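Local coordinates for SnoaL-like domain-containing protein (PDB 3FGY) that is of unknown function but has the NTF2-like, SnoaL-related fold and assembles as a dimer, a scaffold that in relatives often encloses a ligand pocket, at residues 73-78 and 82-87; 12-17 and 34-39; 106-109 and 114-117. All coordinates share one frame; numbering follows the deposited sequence. Where two conformers were deposited one is given.

Interaction 1: 73-78 and 82-87; sequences PEFVAQ and VLVVGF
Glu-74 and Val-85 form a hydrogen-bonded pair between antiparallel strands: Glu-74 N reaches Val-85 O at 2.9 Å, and the return bond from Val-85 N to Glu-74 O measures 2.8 Å. Two residues on, Val-76 and Leu-83 repeat this pair of bonds, Leu-83 N lying 2.8 Å from Val-76 O. The strand axes run at 162° to each other, and Phe-75 with Val-84 and Ala-77 with Val-82 are the non-hydrogen-bonded pairs of the ladder. Alpha hydrogens supplement it, as where Val-84 CA comes within 3.3 Å of Glu-74 O.

Strands 65-78 and 81-92 make a beta hairpin at one border of the curved sheet of the NTF2-like fold, and their alternating side chains serve two different interfaces. Phe-75, Ala-77, Val-82 and Val-84 share the face that meets helix 5-20. With its CG anti to the carbonyl carbon (chi1 -64°), Phe-75 sets its ring beside Val-84, whose CG1 lies over one ring face while CG2 stands 3.7 Å from Phe-75 CE2. Val-82 CG1 instead approaches the ring at its edge, 3.9 Å from Phe-75 CD2. Val-84 CG1 also packs against Pro-73 CB at 3.6 Å.

On the opposite face, Val-76, Leu-83 and Val-85 pack on the second subunit. Glu-74 extends alongside Val-85, its OE1 3.6 Å from Val-85 CB, while OE2 forms a salt bridge with Arg-81 of the second subunit.

Interaction 2: 12-17 and 34-39; sequences KDFFAA and IEWIIP
Phe-14 joins helix 5-20 to strand 34-38 by purely apolar packing in the buried interior, where its ring meets Trp-36 and Ile-34. The backbones stand well apart, the nearest CA atoms, those of Phe-14 and Ile-34, being 12.1 Å from each other, so the side chains span the gap.

Phe-14 holds CG anti to the backbone N (chi1 179°), which sends the ring from the helix toward the sheet. The far end of the ring does the touching: CZ lies 3.9 Å from Trp-36 CZ3, an indole carbon placed at the edge of the phenyl ring and near its plane. The phenyl ring and the six-membered ring of Trp-36 have centroids 5.9 Å apart and planes inclined at 52°, an oblique pairing short of either a stack or a T-shape. Helix against the concave side of a bent sheet is the core architecture of the NTF2-like fold, and here Ile-117 of strand 113-120 also packs on both aromatic rings.

Ile-34 comes from the opposing direction, directing CD1 to within 4.1 Å of Phe-14 CE1. Trp-36 also lies against Leu-54, Leu-57 and Leu-58 of helix 50-64, while its NE1 donates a hydrogen bond to Glu-119 OE2. A di(hydroxyethyl)ether molecule, probably from the crystallisation liquor, approaches the Trp-36 side chain to about 4 Å, consistent with a pocket beside it.

Interaction 3: 106-109 and 114-117; sequences AITV and VTSI
A classic beta bulge interrupts the hairpin of strands 98-110 and 113-120, with Thr-115 and Ser-116 both facing Thr-108. The register supplies the evidence: Ile-107 pairs with Ile-117 and Thr-108 with Ser-116, yet Val-109 pairs with Val-114, a shift of one residue. The extra residue, Thr-115, has psi of -33°, away from extended strand values.

Thr-108 N bonds to Ser-116 O at 2.9 Å. Thr-108 O accepts from Thr-115 N, also at 2.9 Å and with an N-H...O angle of 170°, and more weakly from Ser-116 N at 3.4 Å. Thr-115 OG1 sits between its own backbone N and carbonyl carbon (chi1 69°), which brings it within 3.1 Å of the same Thr-108 O.

On the face toward helix 5-20, Ile-107 CG2 meets Val-114 CG1 at 3.7 Å, and Ile-107 CG1 runs beside Ile-117 CG1 at 4.1 Å. Thr-108 CG2, on the face it shares with Ser-116, lies 3.7 Å from Thr-115 OG1, while the Thr-108 hydroxyl bonds to Arg-81. Two backbone donors converge on Thr-108 O, one bond straight and short and the other long, which is consistent with fixing the bulge locally.

Along the chain, interaction 2 closes before interaction 1 opens, and interaction 3 follows. All three reach one six-stranded mixed sheet: interaction 1 pairs its border strand 65-78 with 81-92, interaction 3 pairs 98-110 with 113-120, and strand 34-38 of interaction 2 lies next to 113-120. The centres of interactions 2 and 3 are about 7 Å apart, whereas that of interaction 1 is about 13 Å from the former and 12 Å from the latter. Val-82 O to Ile-107 N, probably hydrogen-bonded, links the two hairpins, and Glu-35 O to Ile-117 N, likewise probable, ties strand 34-38 to the second. Helix 5-20 bridges both hairpins from one face: Phe-15 reaches Val-84, and Val-11 reaches Ile-107.

Interaction 1: 73-78 and 82-87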
loop_
_atom_site.group_PDB
_atom_site.type_symbol
_atom_site.label_atom_id
_atom_site.label_comp_id
_atom_site.label_asym_id
_atom_site.label_seq_id
_atom_site.Cartn_x
_atom_site.Cartn_y
_atom_site.Cartn_z
ATOM N N PRO A 73 6.209 11.981 4.788
ATOM C CA PRO A 73 6.208 10.663 4.149
ATOM C C PRO A 73 7.584 10.271 3.649
ATOM O O PRO A 73 8.516 11.107 3.598
ATOM C CB PRO A 73 5.260 10.841 2.967
ATOM C CG PRO A 73 5.338 12.272 2.632
ATOM C CD PRO A 73 5.627 13.017 3.919
ATOM N N GLU A 74 7.673 8.994 3.275
ATOM C CA GLU A 74 8.834 8.388 2.656
ATOM C C GLU A 74 8.581 8.238 1.186
ATOM O O GLU A 74 7.458 7.897 0.756
ATOM C CB GLU A 74 9.074 6.998 3.274
ATOM C CG GLU A 74 10.136 6.180 2.598
ATOM C CD GLU A 74 10.116 4.708 3.043
ATOM O OE1 GLU A 74 9.108 4.272 3.624
ATOM O OE2 GLU A 74 11.117 4.009 2.757
ATOM N N PHE A 75 9.603 8.531 0.387
ATOM C CA PHE A 75 9.526 8.362 -1.064
ATOM C C PHE A 75 10.460 7.228 -1.467
ATOM O O PHE A 75 11.659 7.262 -1.133
ATOM C CB PHE A 75 9.900 9.661 -1.790
ATOM C CG PHE A 75 8.967 10.774 -1.510
ATOM C CD1 PHE A 75 9.101 11.525 -0.348
ATOM C CD2 PHE A 75 7.906 11.043 -2.353
ATOM C CE1 PHE A 75 8.224 12.532 -0.053
ATOM C CE2 PHE A 75 7.029 12.054 -2.052
ATOM C CZ PHE A 75 7.181 12.794 -0.910
ATOM N N VAL A 76 9.915 6.248 -2.177
ATOM C CA VAL A 76 10.688 5.161 -2.739
ATOM C C VAL A 76 10.453 5.184 -4.244
ATOM O O VAL A 76 9.320 4.965 -4.684
ATOM C CB VAL A 76 10.279 3.808 -2.162
ATOM C CG1 VAL A 76 11.183 2.697 -2.745
ATOM C CG2 VAL A 76 10.350 3.844 -0.627
ATOM N N ALA A 77 11.523 5.445 -5.004
ATOM C CA ALA A 77 11.440 5.759 -6.424
ATOM C C ALA A 77 12.351 4.828 -7.243
ATOM O O ALA A 77 13.516 4.616 -6.901
ATOM C CB ALA A 77 11.833 7.254 -6.679
ATOM N N GLN A 78 11.812 4.306 -8.336
ATOM C CA GLN A 78 12.572 3.507 -9.280
ATOM C C GLN A 78 11.867 3.613 -10.629
ATOM O O GLN A 78 10.625 3.555 -10.705
ATOM C CB GLN A 78 12.676 2.051 -8.798
ATOM C CG GLN A 78 13.662 1.229 -9.601
ATOM C CD GLN A 78 13.878 -0.164 -9.035
ATOM O OE1 GLN A 78 12.997 -0.745 -8.420
ATOM N NE2 GLN A 78 15.069 -0.723 -9.293
ATOM N N VAL A 82 7.051 6.305 -8.290
ATOM C CA VAL A 82 7.326 6.880 -6.988
ATOM C C VAL A 82 6.235 6.351 -6.064
ATOM O O VAL A 82 5.056 6.578 -6.295
ATOM C CB VAL A 82 7.288 8.436 -7.021
ATOM C CG1 VAL A 82 7.635 8.995 -5.681
ATOM C CG2 VAL A 82 8.272 8.968 -8.054
ATOM N N LEU A 83 6.631 5.563 -5.074
ATOM C CA LEU A 83 5.705 5.115 -4.063
ATOM C C LEU A 83 5.922 5.965 -2.830
ATOM O O LEU A 83 7.056 6.124 -2.351
ATOM C CB LEU A 83 5.893 3.631 -3.794
ATOM C CG LEU A 83 5.025 2.748 -4.690
ATOM C CD1 LEU A 83 5.275 2.939 -6.197
ATOM C CD2 LEU A 83 5.156 1.269 -4.242
ATOM N N VAL A 84 4.838 6.552 -2.339
ATOM C CA VAL A 84 4.855 7.429 -1.189
ATOM C C VAL A 84 4.239 6.664 -0.016
ATOM O O VAL A 84 3.089 6.214 -0.108
ATOM C CB VAL A 84 4.084 8.746 -1.455
ATOM C CG1 VAL A 84 4.294 9.695 -0.290
ATOM C CG2 VAL A 84 4.562 9.408 -2.776
ATOM N N VAL A 85 4.999 6.521 1.067
ATOM C CA VAL A 85 4.624 5.717 2.216
ATOM C C VAL A 85 4.401 6.639 3.406
ATOM O O VAL A 85 5.281 7.402 3.766
ATOM C CB VAL A 85 5.726 4.690 2.573
ATOM C CG1 VAL A 85 5.258 3.770 3.700
ATOM C CG2 VAL A 85 6.084 3.870 1.291
ATOM N N GLY A 86 3.206 6.595 3.987
ATOM C CA GLY A 86 2.916 7.529 5.061
ATOM C C GLY A 86 1.863 7.069 6.033
ATOM O O GLY A 86 1.407 5.929 5.989
ATOM N N PHE A 87 1.498 7.988 6.910
ATOM C CA PHE A 87 0.569 7.701 8.002
ATOM C C PHE A 87 -0.241 8.963 8.242
ATOM O O PHE A 87 0.294 10.074 8.207
ATOM C CB PHE A 87 1.329 7.242 9.246
ATOM C CG PHE A 87 0.469 7.087 10.469
ATOM C CD1 PHE A 87 -0.235 5.922 10.710
ATOM C CD2 PHE A 87 0.372 8.119 11.374
ATOM C CE1 PHE A 87 -1.041 5.798 11.860
ATOM C CE2 PHE A 87 -0.416 8.010 12.488
ATOM C CZ PHE A 87 -1.123 6.850 12.736
#

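Interaction 2: 12-17 and 34-39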
loop_
_atom_site.group_PDB
_atom_site.type_symbol
_atom_site.label_atom_id
_atom_site.label_comp_id
_atom_site.label_asym_id
_atom_site.label_seq_id
_atom_site.Cartn_x
_atom_site.Cartn_y
_atom_site.Cartn_z
ATOM N N LYS A 12 6.570 15.581 -5.056
ATOM C CA LYS A 12 6.593 16.582 -3.980
ATOM C C LYS A 12 5.873 17.897 -4.385
ATOM O O LYS A 12 5.138 18.465 -3.576
ATOM C CB LYS A 12 8.040 16.844 -3.522
ATOM C CG LYS A 12 8.660 15.651 -2.790
ATOM C CD LYS A 12 10.096 15.910 -2.342
ATOM C CE LYS A 12 10.642 14.740 -1.523
ATOM N NZ LYS A 12 12.125 14.831 -1.283
ATOM N N ASP A 13 6.061 18.350 -5.624
ATOM C CA ASP A 13 5.345 19.530 -6.172
ATOM C C ASP A 13 3.829 19.290 -6.266
ATOM O O ASP A 13 3.037 20.236 -6.190
ATOM C CB ASP A 13 5.845 19.891 -7.578
ATOM C CG ASP A 13 7.256 20.460 -7.588
ATOM O OD1 ASP A 13 7.759 20.856 -6.512
ATOM O OD2 ASP A 13 7.851 20.497 -8.689
ATOM N N PHE A 14 3.447 18.022 -6.453
ATOM C CA PHE A 14 2.047 17.616 -6.627
ATOM C C PHE A 14 1.279 17.864 -5.332
ATOM O O PHE A 14 0.268 18.581 -5.328
ATOM C CB PHE A 14 1.996 16.140 -7.052
ATOM C CG PHE A 14 0.609 15.594 -7.253
ATOM C CD1 PHE A 14 -0.134 15.926 -8.373
ATOM C CD2 PHE A 14 0.069 14.714 -6.331
ATOM C CE1 PHE A 14 -1.413 15.400 -8.546
ATOM C CE2 PHE A 14 -1.201 14.185 -6.509
ATOM C CZ PHE A 14 -1.933 14.533 -7.610
ATOM N N PHE A 15 1.791 17.307 -4.239
ATOM C CA PHE A 15 1.310 17.631 -2.894
ATOM C C PHE A 15 1.569 19.093 -2.476
ATOM O O PHE A 15 0.845 19.644 -1.644
ATOM C CB PHE A 15 1.971 16.731 -1.860
ATOM C CG PHE A 15 1.977 15.277 -2.228
ATOM C CD1 PHE A 15 0.898 14.699 -2.897
ATOM C CD2 PHE A 15 3.056 14.469 -1.875
ATOM C CE1 PHE A 15 0.910 13.339 -3.225
ATOM C CE2 PHE A 15 3.070 13.110 -2.203
ATOM C CZ PHE A 15 1.994 12.548 -2.878
ATOM N N ALA A 16 2.611 19.712 -3.025
ATOM C CA ALA A 16 2.911 21.111 -2.699
ATOM C C ALA A 16 1.768 22.020 -3.146
ATOM O O ALA A 16 1.294 22.871 -2.376
ATOM C CB ALA A 16 4.220 21.550 -3.344
ATOM N N ALA A 17 1.333 21.830 -4.391
ATOM C CA ALA A 17 0.216 22.589 -4.948
ATOM C C ALA A 17 -1.091 22.180 -4.272
ATOM O O ALA A 17 -2.037 22.976 -4.166
ATOM C CB ALA A 17 0.131 22.379 -6.456
ATOM N N ILE A 34 -4.889 12.147 -16.156
ATOM C CA ILE A 34 -4.531 11.624 -14.819
ATOM C C ILE A 34 -5.649 10.723 -14.285
ATOM O O ILE A 34 -6.813 11.028 -14.423
ATOM C CB ILE A 34 -4.213 12.778 -13.824
ATOM C CG1 ILE A 34 -3.748 12.216 -12.482
ATOM C CG2 ILE A 34 -5.421 13.683 -13.635
ATOM C CD1 ILE A 34 -3.008 13.227 -11.606
ATOM N N GLU A 35 -5.267 9.587 -13.717
ATOM C CA GLU A 35 -6.171 8.617 -13.128
ATOM C C GLU A 35 -5.790 8.465 -11.659
ATOM O O GLU A 35 -4.621 8.226 -11.387
ATOM C CB GLU A 35 -5.925 7.290 -13.834
ATOM C CG GLU A 35 -6.708 6.131 -13.332
ATOM C CD GLU A 35 -6.287 4.866 -14.028
ATOM O OE1 GLU A 35 -5.273 4.255 -13.611
ATOM O OE2 GLU A 35 -6.963 4.495 -14.999
ATOM N N TRP A 36 -6.746 8.611 -10.740
ATOM C CA TRP A 36 -6.487 8.450 -9.310
ATOM C C TRP A 36 -7.502 7.471 -8.754
ATOM O O TRP A 36 -8.715 7.752 -8.675
ATOM C CB TRP A 36 -6.570 9.815 -8.624
ATOM C CG TRP A 36 -6.220 9.933 -7.170
ATOM C CD1 TRP A 36 -6.233 8.947 -6.201
ATOM C CD2 TRP A 36 -5.851 11.138 -6.501
ATOM N NE1 TRP A 36 -5.869 9.485 -4.972
ATOM C CE2 TRP A 36 -5.645 10.819 -5.126
ATOM C CE3 TRP A 36 -5.673 12.456 -6.922
ATOM C CZ2 TRP A 36 -5.274 11.770 -4.204
ATOM C CZ3 TRP A 36 -5.289 13.381 -6.016
ATOM C CH2 TRP A 36 -5.111 13.052 -4.669
ATOM N N ILE A 37 -6.981 6.318 -8.346
ATOM C CA ILE A 37 -7.794 5.196 -7.896
ATOM C C ILE A 37 -7.785 5.108 -6.377
ATOM O O ILE A 37 -6.713 5.046 -5.755
ATOM C CB ILE A 37 -7.281 3.863 -8.506
ATOM C CG1 ILE A 37 -7.260 3.904 -10.053
ATOM C CG2 ILE A 37 -8.084 2.684 -7.974
ATOM C CD1 ILE A 37 -6.634 2.670 -10.694
ATOM N N ILE A 38 -8.970 5.083 -5.781
ATOM C CA ILE A 38 -9.150 5.028 -4.349
ATOM C C ILE A 38 -10.032 3.815 -4.049
ATOM O O ILE A 38 -11.162 3.739 -4.512
ATOM C CB ILE A 38 -9.782 6.335 -3.827
ATOM C CG1 ILE A 38 -8.890 7.536 -4.200
ATOM C CG2 ILE A 38 -9.998 6.224 -2.302
ATOM C CD1 ILE A 38 -9.393 8.851 -3.588
ATOM N N PRO A 39 -9.492 2.840 -3.289
ATOM C CA PRO A 39 -10.270 1.637 -3.025
ATOM C C PRO A 39 -11.263 1.800 -1.875
ATOM O O PRO A 39 -11.279 2.843 -1.184
ATOM C CB PRO A 39 -9.196 0.619 -2.634
ATOM C CG PRO A 39 -8.201 1.400 -1.889
ATOM C CD PRO A 39 -8.182 2.778 -2.603
#

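Interaction 3: 106-109 and 114-117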
loop_
_atom_site.group_PDB
_atom_site.type_symbol
_atom_site.label_atom_id
_atom_site.label_comp_id
_atom_site.label_asym_id
_atom_site.label_seq_id
_atom_site.Cartn_x
_atom_site.Cartn_y
_atom_site.Cartn_z
ATOM N N ALA A 106 0.871 4.858 -4.819
ATOM C CA ALA A 106 1.746 4.337 -5.875
ATOM C C ALA A 106 1.497 5.206 -7.088
ATOM O O ALA A 106 0.382 5.241 -7.639
ATOM C CB ALA A 106 1.440 2.875 -6.187
ATOM N N ILE A 107 2.538 5.926 -7.465
ATOM C CA ILE A 107 2.444 6.967 -8.483
ATOM C C ILE A 107 3.332 6.622 -9.679
ATOM O O ILE A 107 4.443 6.109 -9.514
ATOM C CB ILE A 107 2.779 8.358 -7.899
ATOM C CG1 ILE A 107 1.858 8.660 -6.708
ATOM C CG2 ILE A 107 2.659 9.430 -8.961
ATOM C CD1 ILE A 107 2.144 9.933 -6.007
ATOM N N THR A 108 2.820 6.910 -10.875
ATOM C CA THR A 108 3.578 6.829 -12.120
ATOM C C THR A 108 3.700 8.243 -12.675
ATOM O O THR A 108 2.701 8.975 -12.747
ATOM C CB THR A 108 2.896 5.918 -13.151
ATOM O OG1 THR A 108 2.703 4.613 -12.594
ATOM C CG2 THR A 108 3.738 5.826 -14.442
ATOM N N VAL A 109 4.935 8.630 -13.003
ATOM C CA VAL A 109 5.228 9.930 -13.583
ATOM C C VAL A 109 5.763 9.689 -14.982
ATOM O O VAL A 109 6.665 8.861 -15.167
ATOM C CB VAL A 109 6.308 10.665 -12.796
ATOM C CG1 VAL A 109 6.648 12.031 -13.474
ATOM C CG2 VAL A 109 5.906 10.795 -11.322
ATOM N N VAL A 114 2.407 13.781 -13.223
ATOM C CA VAL A 114 1.769 12.657 -12.564
ATOM C C VAL A 114 0.652 12.111 -13.449
ATOM O O VAL A 114 -0.255 12.856 -13.844
ATOM C CB VAL A 114 1.203 13.053 -11.193
ATOM C CG1 VAL A 114 0.447 11.863 -10.577
ATOM C CG2 VAL A 114 2.333 13.548 -10.277
ATOM N N THR A 115 0.745 10.828 -13.797
ATOM C CA THR A 115 -0.200 10.207 -14.722
ATOM C C THR A 115 -1.140 9.183 -14.095
ATOM O O THR A 115 -2.276 9.051 -14.546
ATOM C CB THR A 115 0.546 9.544 -15.915
ATOM O OG1 THR A 115 1.283 8.387 -15.473
ATOM C CG2 THR A 115 1.488 10.561 -16.571
ATOM N N SER A 116 -0.678 8.445 -13.085
ATOM C CA SER A 116 -1.517 7.442 -12.415
ATOM C C SER A 116 -1.185 7.440 -10.948
ATOM O O SER A 116 -0.003 7.527 -10.573
ATOM C CB SER A 116 -1.236 6.038 -12.960
ATOM O OG SER A 116 -1.536 5.967 -14.347
ATOM N N ILE A 117 -2.226 7.357 -10.134
ATOM C CA ILE A 117 -2.102 7.220 -8.697
ATOM C C ILE A 117 -3.032 6.085 -8.297
ATOM O O ILE A 117 -4.171 6.032 -8.740
ATOM C CB ILE A 117 -2.580 8.501 -7.975
ATOM C CG1 ILE A 117 -1.744 9.709 -8.410
ATOM C CG2 ILE A 117 -2.627 8.344 -6.434
ATOM C CD1 ILE A 117 -2.364 11.015 -8.035
#